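Local atomic coordinates of V-type ATPase 116 kDa subunit (Meiothermus ruber, PDB entry 3RRK), a protein that probably takes part in rotary proton transport as the cytoplasmic N-terminal domain of subunit I, the bacterial homolog of V-ATPase subunit a. Residues K63-V68 / E95-V100; K88-S93 / W264-D269. All coordinates share one frame; numbering follows the deposited sequence.

Contact 1: K63-V68 / E95-V100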
loop_
_atom_site.group_PDB
_atom_site.type_symbol
_atom_site.label_atom_id
_atom_site.label_comp_id
_atom_site.label_asym_id
_atom_site.label_seq_id
_atom_site.Cartn_x
_atom_site.Cartn_y
_atom_site.Cartn_z
ATOM N N LYS A 63 -3.644 20.448 8.133
ATOM C CA LYS A 63 -3.342 19.070 8.503
ATOM C C LYS A 63 -4.564 18.182 8.301
ATOM O O LYS A 63 -4.436 17.067 7.803
ATOM C CB LYS A 63 -2.827 18.959 9.943
ATOM C CG LYS A 63 -1.456 19.570 10.202
ATOM C CD LYS A 63 -0.305 18.685 9.720
ATOM C CE LYS A 63 0.199 17.761 10.831
ATOM N NZ LYS A 63 1.355 16.909 10.392
ATOM N N ARG A 64 -5.748 18.666 8.675
ATOM C CA ARG A 64 -6.977 17.872 8.503
ATOM C C ARG A 64 -7.356 17.644 7.037
ATOM O O ARG A 64 -7.872 16.567 6.686
ATOM C CB ARG A 64 -8.158 18.448 9.317
ATOM C CG ARG A 64 -7.871 18.463 10.830
ATOM C CD ARG A 64 -8.787 19.403 11.613
ATOM N NE ARG A 64 -10.184 19.235 11.226
ATOM C CZ ARG A 64 -11.160 20.022 11.657
ATOM N NH1 ARG A 64 -10.879 21.024 12.479
ATOM N NH2 ARG A 64 -12.406 19.805 11.270
ATOM N N TRP A 65 -7.089 18.635 6.181
ATOM C CA TRP A 65 -7.360 18.471 4.749
ATOM C C TRP A 65 -6.405 17.474 4.106
ATOM O O TRP A 65 -6.785 16.727 3.207
ATOM C CB TRP A 65 -7.308 19.812 4.017
ATOM C CG TRP A 65 -8.552 20.611 4.098
ATOM C CD1 TRP A 65 -8.714 21.808 4.733
ATOM C CD2 TRP A 65 -9.828 20.275 3.539
ATOM N NE1 TRP A 65 -10.012 22.247 4.594
ATOM C CE2 TRP A 65 -10.717 21.328 3.859
ATOM C CE3 TRP A 65 -10.307 19.190 2.790
ATOM C CZ2 TRP A 65 -12.057 21.327 3.468
ATOM C CZ3 TRP A 65 -11.635 19.194 2.388
ATOM C CH2 TRP A 65 -12.496 20.260 2.731
ATOM N N GLU A 66 -5.160 17.473 4.576
ATOM C CA GLU A 66 -4.179 16.495 4.124
ATOM C C GLU A 66 -4.597 15.078 4.513
ATOM O O GLU A 66 -4.412 14.134 3.750
ATOM C CB GLU A 66 -2.808 16.819 4.691
ATOM C CG GLU A 66 -2.195 18.097 4.135
ATOM C CD GLU A 66 -0.844 18.413 4.756
ATOM O OE1 GLU A 66 -0.700 18.186 5.987
ATOM O OE2 GLU A 66 0.060 18.882 4.009
ATOM N N ALA A 67 -5.177 14.949 5.702
ATOM C CA ALA A 67 -5.678 13.669 6.201
ATOM C C ALA A 67 -6.867 13.217 5.353
ATOM O O ALA A 67 -6.981 12.037 5.009
ATOM C CB ALA A 67 -6.067 13.781 7.692
ATOM N N VAL A 68 -7.748 14.154 5.009
ATOM C CA VAL A 68 -8.784 13.857 4.027
ATOM C C VAL A 68 -8.185 13.365 2.701
ATOM O O VAL A 68 -8.608 12.349 2.166
ATOM C CB VAL A 68 -9.690 15.053 3.737
ATOM C CG1 VAL A 68 -10.721 14.660 2.703
ATOM C CG2 VAL A 68 -10.363 15.550 4.999
ATOM N N GLU A 95 -15.687 19.669 8.260
ATOM C CA GLU A 95 -16.374 18.811 9.207
ATOM C C GLU A 95 -17.313 17.795 8.533
ATOM O O GLU A 95 -17.259 16.600 8.801
ATOM C CB GLU A 95 -17.117 19.672 10.222
ATOM C CG GLU A 95 -16.185 20.401 11.235
ATOM C CD GLU A 95 -15.395 21.614 10.660
ATOM O OE1 GLU A 95 -15.829 22.231 9.651
ATOM O OE2 GLU A 95 -14.336 21.961 11.247
ATOM N N GLU A 96 -18.152 18.267 7.630
ATOM C CA GLU A 96 -18.977 17.373 6.828
ATOM C C GLU A 96 -18.124 16.366 6.039
ATOM O O GLU A 96 -18.407 15.172 6.046
ATOM C CB GLU A 96 -19.854 18.197 5.900
ATOM C CG GLU A 96 -21.157 17.592 5.515
ATOM C CD GLU A 96 -22.005 18.545 4.665
ATOM O OE1 GLU A 96 -21.596 19.715 4.425
ATOM O OE2 GLU A 96 -23.090 18.106 4.232
ATOM N N ALA A 97 -17.075 16.839 5.369
ATOM C CA ALA A 97 -16.184 15.951 4.602
ATOM C C ALA A 97 -15.580 14.868 5.482
ATOM O O ALA A 97 -15.564 13.679 5.143
ATOM C CB ALA A 97 -15.056 16.741 3.916
ATOM N N GLU A 98 -15.056 15.300 6.613
ATOM C CA GLU A 98 -14.446 14.385 7.527
ATOM C C GLU A 98 -15.485 13.367 8.066
ATOM O O GLU A 98 -15.173 12.184 8.268
ATOM C CB GLU A 98 -13.850 15.173 8.679
ATOM C CG GLU A 98 -12.564 15.919 8.410
ATOM C CD GLU A 98 -12.249 16.840 9.597
ATOM O OE1 GLU A 98 -13.209 17.316 10.255
ATOM O OE2 GLU A 98 -11.062 17.070 9.892
ATOM N N ALA A 99 -16.713 13.831 8.303
ATOM C CA ALA A 99 -17.756 12.989 8.910
ATOM C C ALA A 99 -18.238 11.940 7.926
ATOM O O ALA A 99 -18.630 10.842 8.322
ATOM C CB ALA A 99 -18.930 13.838 9.412
ATOM N N VAL A 100 -18.207 12.293 6.646
ATOM C CA VAL A 100 -18.611 11.403 5.563
ATOM C C VAL A 100 -17.557 10.333 5.273
ATOM O O VAL A 100 -17.883 9.237 4.833
ATOM C CB VAL A 100 -18.922 12.221 4.265
ATOM C CG1 VAL A 100 -19.091 11.317 3.032
ATOM C CG2 VAL A 100 -20.156 13.064 4.483
HETATM O O HOH W 1 -9.534 14.981 9.016
#

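Contact 2: K88-S93 / W264-D269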
loop_
_atom_site.group_PDB
_atom_site.type_symbol
_atom_site.label_atom_id
_atom_site.label_comp_id
_atom_site.label_asym_id
_atom_site.label_seq_id
_atom_site.Cartn_x
_atom_site.Cartn_y
_atom_site.Cartn_z
ATOM N N LYS A 88 -17.853 18.028 -10.142
ATOM C CA LYS A 88 -18.546 18.643 -9.013
ATOM C C LYS A 88 -17.977 18.116 -7.701
ATOM O O LYS A 88 -18.503 17.161 -7.105
ATOM C CB LYS A 88 -20.060 18.421 -9.092
ATOM C CG LYS A 88 -20.860 19.199 -8.042
ATOM C CD LYS A 88 -22.370 19.195 -8.326
ATOM C CE LYS A 88 -22.744 20.134 -9.480
ATOM N NZ LYS A 88 -24.223 20.334 -9.598
ATOM N N PRO A 89 -16.886 18.749 -7.249
ATOM C CA PRO A 89 -16.167 18.412 -6.025
ATOM C C PRO A 89 -17.047 18.650 -4.792
ATOM O O PRO A 89 -17.932 19.512 -4.835
ATOM C CB PRO A 89 -14.987 19.403 -6.028
ATOM C CG PRO A 89 -14.930 19.972 -7.391
ATOM C CD PRO A 89 -16.331 19.953 -7.887
ATOM N N PHE A 90 -16.810 17.889 -3.721
ATOM C CA PHE A 90 -17.498 18.096 -2.451
ATOM C C PHE A 90 -17.575 19.603 -2.109
ATOM O O PHE A 90 -16.548 20.297 -2.154
ATOM C CB PHE A 90 -16.765 17.318 -1.341
ATOM C CG PHE A 90 -17.446 17.374 -0.014
ATOM C CD1 PHE A 90 -18.452 16.477 0.300
ATOM C CD2 PHE A 90 -17.085 18.322 0.918
ATOM C CE1 PHE A 90 -19.092 16.535 1.515
ATOM C CE2 PHE A 90 -17.723 18.379 2.148
ATOM C CZ PHE A 90 -18.726 17.483 2.445
ATOM N N THR A 91 -18.770 20.103 -1.763
ATOM C CA THR A 91 -18.932 21.538 -1.470
ATOM C C THR A 91 -19.170 21.858 0.008
ATOM O O THR A 91 -19.251 23.037 0.391
ATOM C CB THR A 91 -20.078 22.215 -2.294
ATOM O OG1 THR A 91 -21.341 21.622 -1.947
ATOM C CG2 THR A 91 -19.828 22.098 -3.805
ATOM N N GLY A 92 -19.291 20.825 0.837
ATOM C CA GLY A 92 -19.564 21.053 2.247
ATOM C C GLY A 92 -18.378 21.533 3.073
ATOM O O GLY A 92 -17.283 21.763 2.559
ATOM N N SER A 93 -18.612 21.688 4.370
ATOM C CA SER A 93 -17.562 22.003 5.328
ATOM C C SER A 93 -16.543 20.869 5.395
ATOM O O SER A 93 -16.792 19.759 4.928
ATOM C CB SER A 93 -18.152 22.238 6.730
ATOM O OG SER A 93 -18.780 21.071 7.272
ATOM N N TRP A 264 -11.744 13.775 -2.449
ATOM C CA TRP A 264 -10.353 13.844 -2.799
ATOM C C TRP A 264 -10.105 15.148 -3.533
ATOM O O TRP A 264 -9.159 15.899 -3.238
ATOM C CB TRP A 264 -10.002 12.662 -3.692
ATOM C CG TRP A 264 -8.574 12.662 -4.129
ATOM C CD1 TRP A 264 -7.500 12.212 -3.418
ATOM C CD2 TRP A 264 -8.060 13.139 -5.382
ATOM N NE1 TRP A 264 -6.349 12.376 -4.148
ATOM C CE2 TRP A 264 -6.660 12.948 -5.352
ATOM C CE3 TRP A 264 -8.648 13.703 -6.523
ATOM C CZ2 TRP A 264 -5.835 13.304 -6.428
ATOM C CZ3 TRP A 264 -7.824 14.055 -7.590
ATOM C CH2 TRP A 264 -6.435 13.853 -7.533
ATOM N N THR A 265 -10.989 15.422 -4.482
ATOM C CA THR A 265 -10.846 16.571 -5.337
ATOM C C THR A 265 -10.890 17.859 -4.519
ATOM O O THR A 265 -9.954 18.666 -4.542
ATOM C CB THR A 265 -11.906 16.539 -6.425
ATOM O OG1 THR A 265 -11.715 15.353 -7.198
ATOM C CG2 THR A 265 -11.793 17.743 -7.337
ATOM N N ARG A 266 -11.956 18.052 -3.767
ATOM C CA ARG A 266 -12.029 19.243 -2.933
ATOM C C ARG A 266 -10.786 19.392 -2.036
ATOM O O ARG A 266 -10.261 20.498 -1.872
ATOM C CB ARG A 266 -13.312 19.217 -2.113
ATOM C CG ARG A 266 -13.348 20.170 -0.945
ATOM C CD ARG A 266 -13.552 21.597 -1.377
ATOM N NE ARG A 266 -13.642 22.499 -0.230
ATOM C CZ ARG A 266 -14.705 22.598 0.569
ATOM N NH1 ARG A 266 -15.788 21.834 0.365
ATOM N NH2 ARG A 266 -14.682 23.456 1.586
ATOM N N ALA A 267 -10.308 18.277 -1.479
ATOM C CA ALA A 267 -9.196 18.318 -0.532
ATOM C C ALA A 267 -7.854 18.600 -1.199
ATOM O O ALA A 267 -7.057 19.365 -0.679
ATOM C CB ALA A 267 -9.138 17.045 0.327
ATOM N N LYS A 268 -7.596 17.987 -2.345
ATOM C CA LYS A 268 -6.406 18.342 -3.122
ATOM C C LYS A 268 -6.291 19.849 -3.310
ATOM O O LYS A 268 -5.217 20.414 -3.091
ATOM C CB LYS A 268 -6.404 17.643 -4.477
ATOM C CG LYS A 268 -5.788 16.246 -4.427
ATOM C CD LYS A 268 -4.315 16.350 -4.088
ATOM C CE LYS A 268 -3.474 15.335 -4.844
ATOM N NZ LYS A 268 -2.147 15.127 -4.187
ATOM N N ASP A 269 -7.391 20.502 -3.683
ATOM C CA ASP A 269 -7.379 21.952 -3.885
ATOM C C ASP A 269 -7.221 22.705 -2.593
ATOM O O ASP A 269 -6.616 23.784 -2.565
ATOM C CB ASP A 269 -8.662 22.458 -4.556
ATOM C CG ASP A 269 -8.940 21.775 -5.871
ATOM O OD1 ASP A 269 -7.978 21.273 -6.504
ATOM O OD2 ASP A 269 -10.128 21.735 -6.263
#

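Contact 1: K63-V68 / E95-V100
R64 and V68 of helix 56-79 meet E95 and E98 near the start of helix 94-138, the two short helical segments running roughly parallel at 36° with their axes 10.5 Å apart. The motif is a salt-bridge network between helices of the elongated cytoplasmic domain, built on one arginine and two glutamates one helical turn apart. R64 grips E98 side-on, with R64 NE to E98 OE2 at 2.7 Å and R64 NH2 to E98 OE1 at 2.8 Å. The guanidinium and carboxylate planes are only 17° apart, giving a side-on, two-pronged ion pair, with both oxygens met on their syn sides but somewhat out of the carboxylate plane; the NE bond is the straighter, at 165°. A bend at chi3 in the arginine turns the guanidinium to lie along the E98 carboxylate. R64 NH2 also donates to E95 OE2, at 2.9 Å, but here the carboxylate stands almost perpendicular to the guanidinium and is approached from above its plane. Two acidic groups thus share one cation, which probably offsets their mutual repulsion and fixes the rotation of the guanidinium.

Apolar atoms add to the contact. V68 CG2 packs against the aliphatic CG of E98 at 4.1 Å, while W65 brings CZ3 obliquely to A97 CB at 4.5 Å; its indole also lies against E270 of helix 224-281. A water bridges the two helices: the water oxygen lies 2.7 Å from E98 OE2 and 3.3 Å from R64 O, donating to both.

Contact 2: K88-S93 / W264-D269
Hydrogen bonding from R266, on the long helix 224-281, to backbone carbonyls of the loop 88-93 dominates this contact. R266 NH1 donates twice, to F90 O at 3.0 Å and to G92 O at 2.7 Å; the G92 bond lies in the carbonyl plane, whereas the nitrogen sits above that of F90. NH2 adds a weak bond to G92 O. With CG anti to the backbone N (chi1 164°) and a bend at chi2, the arginine chain curls past the F90 carbonyl, R266 CB, R266 CG and R266 CD each lying 3.4 Å from F90 O.

Apolar packing flanks these bonds. T265 CG2 lies 3.8 Å from both P89 CB and P89 CG of the proline ring, and F90 CB rests 4.0 Å from R266 CB. The hydroxyl OG1 of T265 is engaged instead by I261 O and S86 N.

Charge pairing comes from within the helix, where E270 holds R266 NE. A leucine in place of R266 would probably leave the carbonyls of F90 and G92 without these donors and E270 without its cation. The loop leading into helix 94-138 is therefore held by its main chain, through a charged donor whose charge is probably balanced by E270 of the same helix.

How the contacts relate
Contacts 1 and 2 lie with their centres about 10 Å apart and join three helices and a loop on one side of the chain's centre. Their segments alternate in sequence: loop 88-93 of contact 2 follows helix 56-79 and runs straight into helix 94-138 of contact 1, where S93 OG caps E96 N. The F90 ring links them, with F90 CZ 3.4 Å from A97 N and 3.7 Å from E96 CB. On another flank, A267 of helix 224-281 receives helix 56-79, A267 CB lying 3.5 Å from W65 CE3 and 3.7 Å from V68 CG1. Together they tie the start of helix 94-138 to both neighbouring helices.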